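PDB 2I5E: 2-phospho-L-lactate guanylyltransferase from Methanosarcina mazei, which probably catalyses the condensation of (2S)-2-phospholactate with GTP to give (2S)-lactyl-2-diphospho-5'-guanosine, a step in the biosynthesis of coenzyme F420. Local coordinates for residues A[127-132]-A[139-144]; A[195-200]-A[206-211]. All coordinates share one frame; numbering follows the deposited sequence.

Contact 1: residues A[127-132]-A[139-144]; sequences NALFIK and VKYYGS
Leu129 projects from the strand into a corner made by Val139 and Tyr141, and its CD2 methyl serves both. That methyl lies 3.9 Å from CG1 of Val139. It is closer still to OH of Tyr141, at 3.3 Å, and CB of Leu129 also touches this hydroxyl oxygen. CG of Leu129 stands anti to the backbone N (chi1 -161°), which sends the branched end out from the strand to the loop. The phenol reaches inward by its length: the CA-CB bond of Tyr141 does not aim at the strand, but with CG anti to the carbonyl carbon (chi1 -74°) the ring carries its OH up to Leu129, whose CD2 approaches the ring obliquely. Val139 offers one branch, CG1, with CD1 of Ile131 at its margin, 4.5 Å away. Branched aliphatic residues suit this place because the strand lies inside the main sheet and Ile93 of the adjoining strand 91-94 packs on Ile131, Val139 and Tyr141 alike. The loop 139-144 is also held by helix 76-86, Tyr141 N bonding Asn77 OD1 and Val139 O bonding Asn81 ND2, and the Tyr141 ring meets His149 edge-to-face. Across the segments the chemistry is purely van der Waals, and since OH of Tyr141 is buried with no polar partner in the model, packing around the ring probably has to offset the cost of burying that hydroxyl.

Contact 2: residues A[195-200]-A[206-211]; sequences SKFRLE and VGLVPL
Gly207 O takes the amide of Glu200 in a bond of 2.8 Å that lies in the carbonyl plane, and Leu199 CA adds a CA-H...O contact to the same oxygen at 3.4 Å. The reciprocal bond, Gly207 N to Glu200 O, is more bent, with 141° at the hydrogen. Arg198 and Val209 form the next hydrogen-bonded pair, and Leu211 N to Lys196 O extends the ladder. On the face bearing Arg198, Glu200 and Val209, the CG2 methyl of Val209 sits over the centre of the Arg198 guanidinium, 3.7 Å above its plane, and also touches CB of Glu200. Arg198 NH2 meets OE2 of Glu200 from above the carboxylate plane at 2.9 Å, a salt bridge within the strand; long, charged side chains suit this solvent-facing side. The face bearing Leu199 and Leu208 is apolar. Leu199 meets Val206 CG1 and rests on helix 175-184. Leu208, its CG anti to the backbone N (chi1 -173°), reaches the Phe197 ring where the Phe197 and Pro210 side chains diverge, laying CD2 over one ring face, 4.1 Å from the centroid in a CH-pi contact. Were Phe197 replaced by an alanine, Leu208 CD2 would probably lose its ring and a gap open beside Val22 and Leu23. Hydrogen-bonded and non-hydrogen-bonded antiparallel pairs alternate between strands adjacent in the chain, as in a beta hairpin.

Contact 1 closes before contact 2 opens along the chain, and the two lie on opposite sides of its centre: their own centres are 32 Å apart and their nearest atoms about 18 Å, so they do not touch. They share no sheet. Contact 1 belongs to the mixed seven-stranded sheet, where strand 126-131 runs between 91-94 and 116-120; contact 2 is the separate C-terminal hairpin of strands 197-201 and 206-210, which follows helices 175-184 and 188-194. One thus joins a loop to the buried core, the other ends the chain at the surface. Both meet the second subunit: Ser144 packs on its Val206, and Val206 on its Gly123, so the hairpin contributes to the homodimer.

Contact 1: residues A[127-132]-A[139-144]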
ATOM      1  N   ASN A 127      11.049   2.516   1.657  1.00 28.04           N
ATOM      2  CA  ASN A 127      11.102   1.334   2.524  1.00 28.27           C
ATOM      3  C   ASN A 127      12.256   0.393   2.160  1.00 28.06           C
ATOM      4  O   ASN A 127      12.765  -0.306   3.022  1.00 27.62           O
ATOM      5  CB  ASN A 127       9.741   0.566   2.485  1.00 27.59           C
ATOM      6  CG  ASN A 127       8.710   1.175   3.469  1.00 30.91           C
ATOM      7  OD1 ASN A 127       9.047   2.042   4.284  1.00 28.49           O
ATOM      8  ND2 ASN A 127       7.496   0.721   3.400  1.00 29.28           N
ATOM      9  N   ALA A 128      12.693   0.414   0.886  1.00 27.21           N
ATOM     10  CA  ALA A 128      13.750  -0.461   0.419  1.00 26.33           C
ATOM     11  C   ALA A 128      14.316   0.270  -0.793  1.00 28.70           C
ATOM     12  O   ALA A 128      13.597   0.923  -1.528  1.00 26.99           O
ATOM     13  CB  ALA A 128      13.120  -1.878  -0.012  1.00 25.51           C
ATOM     14  N   LEU A 129      15.640   0.193  -0.939  1.00 29.44           N
ATOM     15  CA  LEU A 129      16.338   0.841  -2.015  1.00 30.40           C
ATOM     16  C   LEU A 129      17.433  -0.141  -2.481  1.00 30.51           C
ATOM     17  O   LEU A 129      18.276  -0.553  -1.666  1.00 28.94           O
ATOM     18  CB  LEU A 129      16.967   2.126  -1.484  1.00 30.42           C
ATOM     19  CG  LEU A 129      17.404   3.259  -2.427  1.00 33.25           C
ATOM     20  CD1 LEU A 129      16.331   3.576  -3.538  1.00 31.06           C
ATOM     21  CD2 LEU A 129      17.678   4.447  -1.527  1.00 28.15           C
ATOM     22  N   PHE A 130      17.377  -0.523  -3.756  1.00 29.13           N
ATOM     23  CA  PHE A 130      18.391  -1.309  -4.436  1.00 30.45           C
ATOM     24  C   PHE A 130      19.128  -0.423  -5.459  1.00 32.24           C
ATOM     25  O   PHE A 130      18.542   0.078  -6.408  1.00 31.65           O
ATOM     26  CB  PHE A 130      17.829  -2.636  -5.064  1.00 30.66           C
ATOM     27  CG  PHE A 130      18.915  -3.548  -5.642  1.00 32.49           C
ATOM     28  CD1 PHE A 130      19.849  -4.188  -4.820  1.00 38.39           C
ATOM     29  CD2 PHE A 130      19.065  -3.678  -7.040  1.00 40.91           C
ATOM     30  CE1 PHE A 130      20.894  -4.979  -5.357  1.00 38.58           C
ATOM     31  CE2 PHE A 130      20.075  -4.462  -7.608  1.00 39.84           C
ATOM     32  CZ  PHE A 130      20.976  -5.116  -6.774  1.00 38.34           C
ATOM     33  N   ILE A 131      20.419  -0.227  -5.194  1.00 32.24           N
ATOM     34  CA  ILE A 131      21.283   0.606  -5.933  1.00 33.43           C
ATOM     35  C   ILE A 131      22.406  -0.253  -6.571  1.00 35.55           C
ATOM     36  O   ILE A 131      23.256  -0.722  -5.859  1.00 37.08           O
ATOM     37  CB  ILE A 131      21.901   1.637  -4.945  1.00 33.47           C
ATOM     38  CG1 ILE A 131      20.754   2.420  -4.185  1.00 31.41           C
ATOM     39  CG2 ILE A 131      22.932   2.513  -5.656  1.00 30.43           C
ATOM     40  CD1 ILE A 131      21.040   2.569  -2.645  1.00 27.49           C
ATOM     41  N   LYS A 132      22.399  -0.439  -7.893  1.00 37.51           N
ATOM     42  CA  LYS A 132      23.428  -1.227  -8.601  1.00 37.95           C
ATOM     43  C   LYS A 132      24.758  -0.492  -8.618  1.00 38.89           C
ATOM     44  O   LYS A 132      25.781  -1.118  -8.557  1.00 41.16           O
ATOM     45  CB  LYS A 132      23.016  -1.450 -10.050  1.00 37.63           C
ATOM     46  CG  LYS A 132      21.972  -2.498 -10.219  1.00 39.42           C
ATOM     47  CD  LYS A 132      21.649  -2.798 -11.667  1.00 33.68           C
ATOM     48  CE  LYS A 132      20.350  -3.595 -11.677  1.00 37.83           C
ATOM     49  NZ  LYS A 132      20.005  -3.679 -13.100  1.00 36.31           N
ATOM     50  N   VAL A 139      21.922   8.796  -0.782  1.00 34.10           N
ATOM     51  CA  VAL A 139      20.612   8.660  -0.181  1.00 32.27           C
ATOM     52  C   VAL A 139      20.238   9.885   0.659  1.00 33.39           C
ATOM     53  O   VAL A 139      21.133  10.532   1.253  1.00 36.83           O
ATOM     54  CB  VAL A 139      20.482   7.431   0.843  1.00 29.85           C
ATOM     55  CG1 VAL A 139      20.775   6.050   0.171  1.00 26.95           C
ATOM     56  CG2 VAL A 139      21.363   7.655   2.047  1.00 26.75           C
ATOM     57  N   LYS A 140      18.922  10.086   0.843  1.00 33.71           N
ATOM     58  CA  LYS A 140      18.377  11.112   1.696  1.00 35.64           C
ATOM     59  C   LYS A 140      17.025  10.651   2.203  1.00 36.08           C
ATOM     60  O   LYS A 140      15.976  11.026   1.628  1.00 35.89           O
ATOM     61  CB  LYS A 140      18.216  12.424   0.936  1.00 35.21           C
ATOM     62  CG  LYS A 140      17.987  13.635   1.914  1.00 40.09           C
ATOM     63  CD  LYS A 140      17.892  14.904   1.068  1.00 43.79           C
ATOM     64  CE  LYS A 140      17.653  16.166   1.915  1.00 45.37           C
ATOM     65  NZ  LYS A 140      16.190  16.227   2.432  1.00 46.39           N
ATOM     66  N   TYR A 141      17.054   9.833   3.268  1.00 36.06           N
ATOM     67  CA  TYR A 141      15.843   9.339   3.930  1.00 36.05           C
ATOM     68  C   TYR A 141      15.344  10.483   4.787  1.00 37.01           C
ATOM     69  O   TYR A 141      16.081  11.430   5.022  1.00 37.54           O
ATOM     70  CB  TYR A 141      16.146   8.113   4.848  1.00 34.92           C
ATOM     71  CG  TYR A 141      16.404   6.886   4.051  1.00 31.65           C
ATOM     72  CD1 TYR A 141      17.670   6.643   3.502  1.00 31.84           C
ATOM     73  CD2 TYR A 141      15.381   6.011   3.778  1.00 28.45           C
ATOM     74  CE1 TYR A 141      17.900   5.580   2.677  1.00 32.05           C
ATOM     75  CE2 TYR A 141      15.598   4.885   3.010  1.00 28.39           C
ATOM     76  CZ  TYR A 141      16.861   4.681   2.454  1.00 31.84           C
ATOM     77  OH  TYR A 141      17.094   3.611   1.645  1.00 30.81           O
ATOM     78  N   TYR A 142      14.107  10.347   5.255  1.00 37.82           N
ATOM     79  CA  TYR A 142      13.303  11.417   5.959  1.00 38.18           C
ATOM     80  C   TYR A 142      12.637  12.345   4.983  1.00 36.40           C
ATOM     81  O   TYR A 142      13.134  12.532   3.844  1.00 37.37           O
ATOM     82  CB  TYR A 142      14.065  12.268   7.011  1.00 38.57           C
ATOM     83  CG  TYR A 142      14.747  11.470   8.056  1.00 41.29           C
ATOM     84  CD1 TYR A 142      14.039  10.562   8.841  1.00 39.93           C
ATOM     85  CD2 TYR A 142      16.136  11.592   8.248  1.00 42.48           C
ATOM     86  CE1 TYR A 142      14.685   9.767   9.799  1.00 44.12           C
ATOM     87  CE2 TYR A 142      16.793  10.816   9.212  1.00 44.96           C
ATOM     88  CZ  TYR A 142      16.068   9.897   9.958  1.00 44.47           C
ATOM     89  OH  TYR A 142      16.741   9.164  10.896  1.00 45.20           O
ATOM     90  N   GLY A 143      11.548  12.975   5.440  1.00 34.62           N
ATOM     91  CA  GLY A 143      10.826  13.903   4.583  1.00 32.68           C
ATOM     92  C   GLY A 143      10.319  13.170   3.412  1.00 31.55           C
ATOM     93  O   GLY A 143       9.887  12.009   3.461  1.00 30.69           O
ATOM     94  N   SER A 144      10.337  13.864   2.312  1.00 31.77           N
ATOM     95  CA  SER A 144       9.827  13.318   1.134  1.00 30.68           C
ATOM     96  C   SER A 144      10.815  12.425   0.359  1.00 31.43           C
ATOM     97  O   SER A 144      11.097  12.680  -0.763  1.00 28.82           O
ATOM     98  CB  SER A 144       9.368  14.446   0.283  1.00 30.15           C
ATOM     99  OG  SER A 144       8.654  13.883  -0.771  1.00 34.40           O
TER

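Contact 2: residues A[195-200]-A[206-211]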
ATOM      1  N   SER A 195      -1.473 -10.695  20.682  1.00 40.64           N
ATOM      2  CA  SER A 195      -1.528 -10.995  22.104  1.00 40.71           C
ATOM      3  C   SER A 195      -1.958  -9.817  22.939  1.00 38.96           C
ATOM      4  O   SER A 195      -2.259  -9.981  24.104  1.00 40.46           O
ATOM      5  CB  SER A 195      -0.146 -11.583  22.566  1.00 41.28           C
ATOM      6  OG  SER A 195       0.835 -10.568  22.779  1.00 41.81           O
ATOM      7  N   LYS A 196      -2.001  -8.622  22.366  1.00 37.06           N
ATOM      8  CA  LYS A 196      -2.340  -7.450  23.100  1.00 36.10           C
ATOM      9  C   LYS A 196      -3.559  -6.768  22.551  1.00 35.66           C
ATOM     10  O   LYS A 196      -4.141  -6.028  23.278  1.00 36.41           O
ATOM     11  CB  LYS A 196      -1.148  -6.434  23.152  1.00 37.82           C
ATOM     12  CG  LYS A 196       0.186  -7.048  23.787  1.00 38.18           C
ATOM     13  CD  LYS A 196       1.429  -6.084  23.591  1.00 37.62           C
ATOM     14  CE  LYS A 196       2.600  -6.577  24.420  1.00 40.60           C
ATOM     15  NZ  LYS A 196       2.526  -5.963  25.807  1.00 40.57           N
ATOM     16  N   PHE A 197      -3.908  -6.960  21.268  1.00 36.24           N
ATOM     17  CA  PHE A 197      -5.083  -6.295  20.663  1.00 35.55           C
ATOM     18  C   PHE A 197      -5.897  -7.236  19.792  1.00 35.54           C
ATOM     19  O   PHE A 197      -5.418  -8.272  19.331  1.00 39.06           O
ATOM     20  CB  PHE A 197      -4.645  -5.125  19.773  1.00 34.27           C
ATOM     21  CG  PHE A 197      -3.744  -4.150  20.444  1.00 35.67           C
ATOM     22  CD1 PHE A 197      -4.289  -3.001  21.028  1.00 36.12           C
ATOM     23  CD2 PHE A 197      -2.349  -4.340  20.432  1.00 32.93           C
ATOM     24  CE1 PHE A 197      -3.483  -2.048  21.654  1.00 38.22           C
ATOM     25  CE2 PHE A 197      -1.505  -3.403  21.040  1.00 38.99           C
ATOM     26  CZ  PHE A 197      -2.061  -2.269  21.694  1.00 37.87           C
ATOM     27  N   ARG A 198      -7.105  -6.814  19.487  1.00 35.76           N
ATOM     28  CA  ARG A 198      -7.973  -7.412  18.527  1.00 34.76           C
ATOM     29  C   ARG A 198      -8.436  -6.351  17.568  1.00 35.61           C
ATOM     30  O   ARG A 198      -8.409  -5.158  17.881  1.00 35.87           O
ATOM     31  CB  ARG A 198      -9.227  -7.985  19.269  1.00 34.39           C
ATOM     32  CG  ARG A 198      -9.460  -7.284  20.552  1.00 39.38           C
ATOM     33  CD  ARG A 198     -10.536  -7.917  21.413  1.00 39.49           C
ATOM     34  NE  ARG A 198     -11.690  -7.444  20.787  1.00 44.17           N
ATOM     35  CZ  ARG A 198     -12.620  -6.641  21.287  1.00 38.92           C
ATOM     36  NH1 ARG A 198     -12.635  -6.228  22.541  1.00 38.83           N
ATOM     37  NH2 ARG A 198     -13.590  -6.315  20.443  1.00 34.12           N
ATOM     38  N   LEU A 199      -8.927  -6.771  16.399  1.00 37.00           N
ATOM     39  CA  LEU A 199      -9.690  -5.890  15.484  1.00 37.86           C
ATOM     40  C   LEU A 199     -11.192  -5.769  15.846  1.00 38.51           C
ATOM     41  O   LEU A 199     -11.849  -6.714  16.169  1.00 40.06           O
ATOM     42  CB  LEU A 199      -9.536  -6.411  14.042  1.00 36.93           C
ATOM     43  CG  LEU A 199      -8.039  -6.515  13.669  1.00 38.35           C
ATOM     44  CD1 LEU A 199      -7.764  -7.175  12.316  1.00 38.58           C
ATOM     45  CD2 LEU A 199      -7.318  -5.096  13.729  1.00 37.09           C
ATOM     46  N   GLU A 200     -11.744  -4.595  15.765  1.00 39.73           N
ATOM     47  CA  GLU A 200     -13.161  -4.456  16.048  1.00 42.41           C
ATOM     48  C   GLU A 200     -13.796  -3.603  14.963  1.00 40.54           C
ATOM     49  O   GLU A 200     -13.195  -2.626  14.548  1.00 40.85           O
ATOM     50  CB  GLU A 200     -13.290  -3.718  17.387  1.00 43.11           C
ATOM     51  CG  GLU A 200     -14.602  -3.055  17.658  1.00 48.52           C
ATOM     52  CD  GLU A 200     -14.827  -2.937  19.139  1.00 51.91           C
ATOM     53  OE1 GLU A 200     -14.554  -1.840  19.654  1.00 53.78           O
ATOM     54  OE2 GLU A 200     -15.199  -3.958  19.777  1.00 54.27           O
ATOM     55  N   VAL A 206     -12.716  -1.088  10.508  1.00 39.24           N
ATOM     56  CA  VAL A 206     -11.847  -1.884  11.394  1.00 36.97           C
ATOM     57  C   VAL A 206     -11.007  -0.969  12.294  1.00 38.23           C
ATOM     58  O   VAL A 206     -10.410   0.006  11.815  1.00 39.25           O
ATOM     59  CB  VAL A 206     -10.883  -2.772  10.612  1.00 36.55           C
ATOM     60  CG1 VAL A 206     -10.133  -3.757  11.557  1.00 35.34           C
ATOM     61  CG2 VAL A 206     -11.573  -3.571   9.593  1.00 33.68           C
ATOM     62  N   GLY A 207     -10.925  -1.280  13.584  1.00 37.83           N
ATOM     63  CA  GLY A 207     -10.132  -0.480  14.524  1.00 37.06           C
ATOM     64  C   GLY A 207      -9.397  -1.431  15.409  1.00 37.50           C
ATOM     65  O   GLY A 207      -9.877  -2.546  15.633  1.00 35.64           O
ATOM     66  N   LEU A 208      -8.287  -0.982  15.953  1.00 36.84           N
ATOM     67  CA  LEU A 208      -7.503  -1.712  16.921  1.00 38.56           C
ATOM     68  C   LEU A 208      -7.942  -1.429  18.357  1.00 40.11           C
ATOM     69  O   LEU A 208      -7.986  -0.305  18.773  1.00 40.58           O
ATOM     70  CB  LEU A 208      -6.066  -1.291  16.750  1.00 38.04           C
ATOM     71  CG  LEU A 208      -4.988  -1.982  17.515  1.00 36.36           C
ATOM     72  CD1 LEU A 208      -4.540  -3.081  16.715  1.00 35.02           C
ATOM     73  CD2 LEU A 208      -3.905  -1.048  17.735  1.00 35.29           C
ATOM     74  N   VAL A 209      -8.251  -2.450  19.117  1.00 39.99           N
ATOM     75  CA  VAL A 209      -8.729  -2.238  20.461  1.00 41.43           C
ATOM     76  C   VAL A 209      -7.978  -3.220  21.293  1.00 41.36           C
ATOM     77  O   VAL A 209      -7.598  -4.248  20.770  1.00 41.55           O
ATOM     78  CB  VAL A 209     -10.267  -2.306  20.600  1.00 42.73           C
ATOM     79  CG1 VAL A 209     -10.824  -1.090  19.843  1.00 46.10           C
ATOM     80  CG2 VAL A 209     -10.865  -3.584  20.017  1.00 40.25           C
ATOM     81  N   PRO A 210      -7.629  -2.835  22.540  1.00 43.26           N
ATOM     82  CA  PRO A 210      -6.823  -3.726  23.449  1.00 43.89           C
ATOM     83  C   PRO A 210      -7.702  -4.867  23.943  1.00 44.58           C
ATOM     84  O   PRO A 210      -8.920  -4.742  23.911  1.00 43.54           O
ATOM     85  CB  PRO A 210      -6.461  -2.808  24.629  1.00 44.20           C
ATOM     86  CG  PRO A 210      -6.861  -1.344  24.152  1.00 42.59           C
ATOM     87  CD  PRO A 210      -7.978  -1.535  23.183  1.00 41.60           C
ATOM     88  N   LEU A 211      -7.087  -5.979  24.330  1.00 46.88           N
ATOM     89  CA  LEU A 211      -7.788  -7.115  24.931  1.00 49.06           C
ATOM     90  C   LEU A 211      -7.858  -6.836  26.422  1.00 50.56           C
ATOM     91  O   LEU A 211      -6.942  -6.146  26.958  1.00 51.77           O
ATOM     92  CB  LEU A 211      -6.954  -8.400  24.775  1.00 49.64           C
ATOM     93  CG  LEU A 211      -6.433  -9.002  23.469  1.00 49.68           C
ATOM     94  CD1 LEU A 211      -5.498 -10.097  23.880  1.00 48.61           C
ATOM     95  CD2 LEU A 211      -7.558  -9.566  22.651  1.00 51.61           C
TER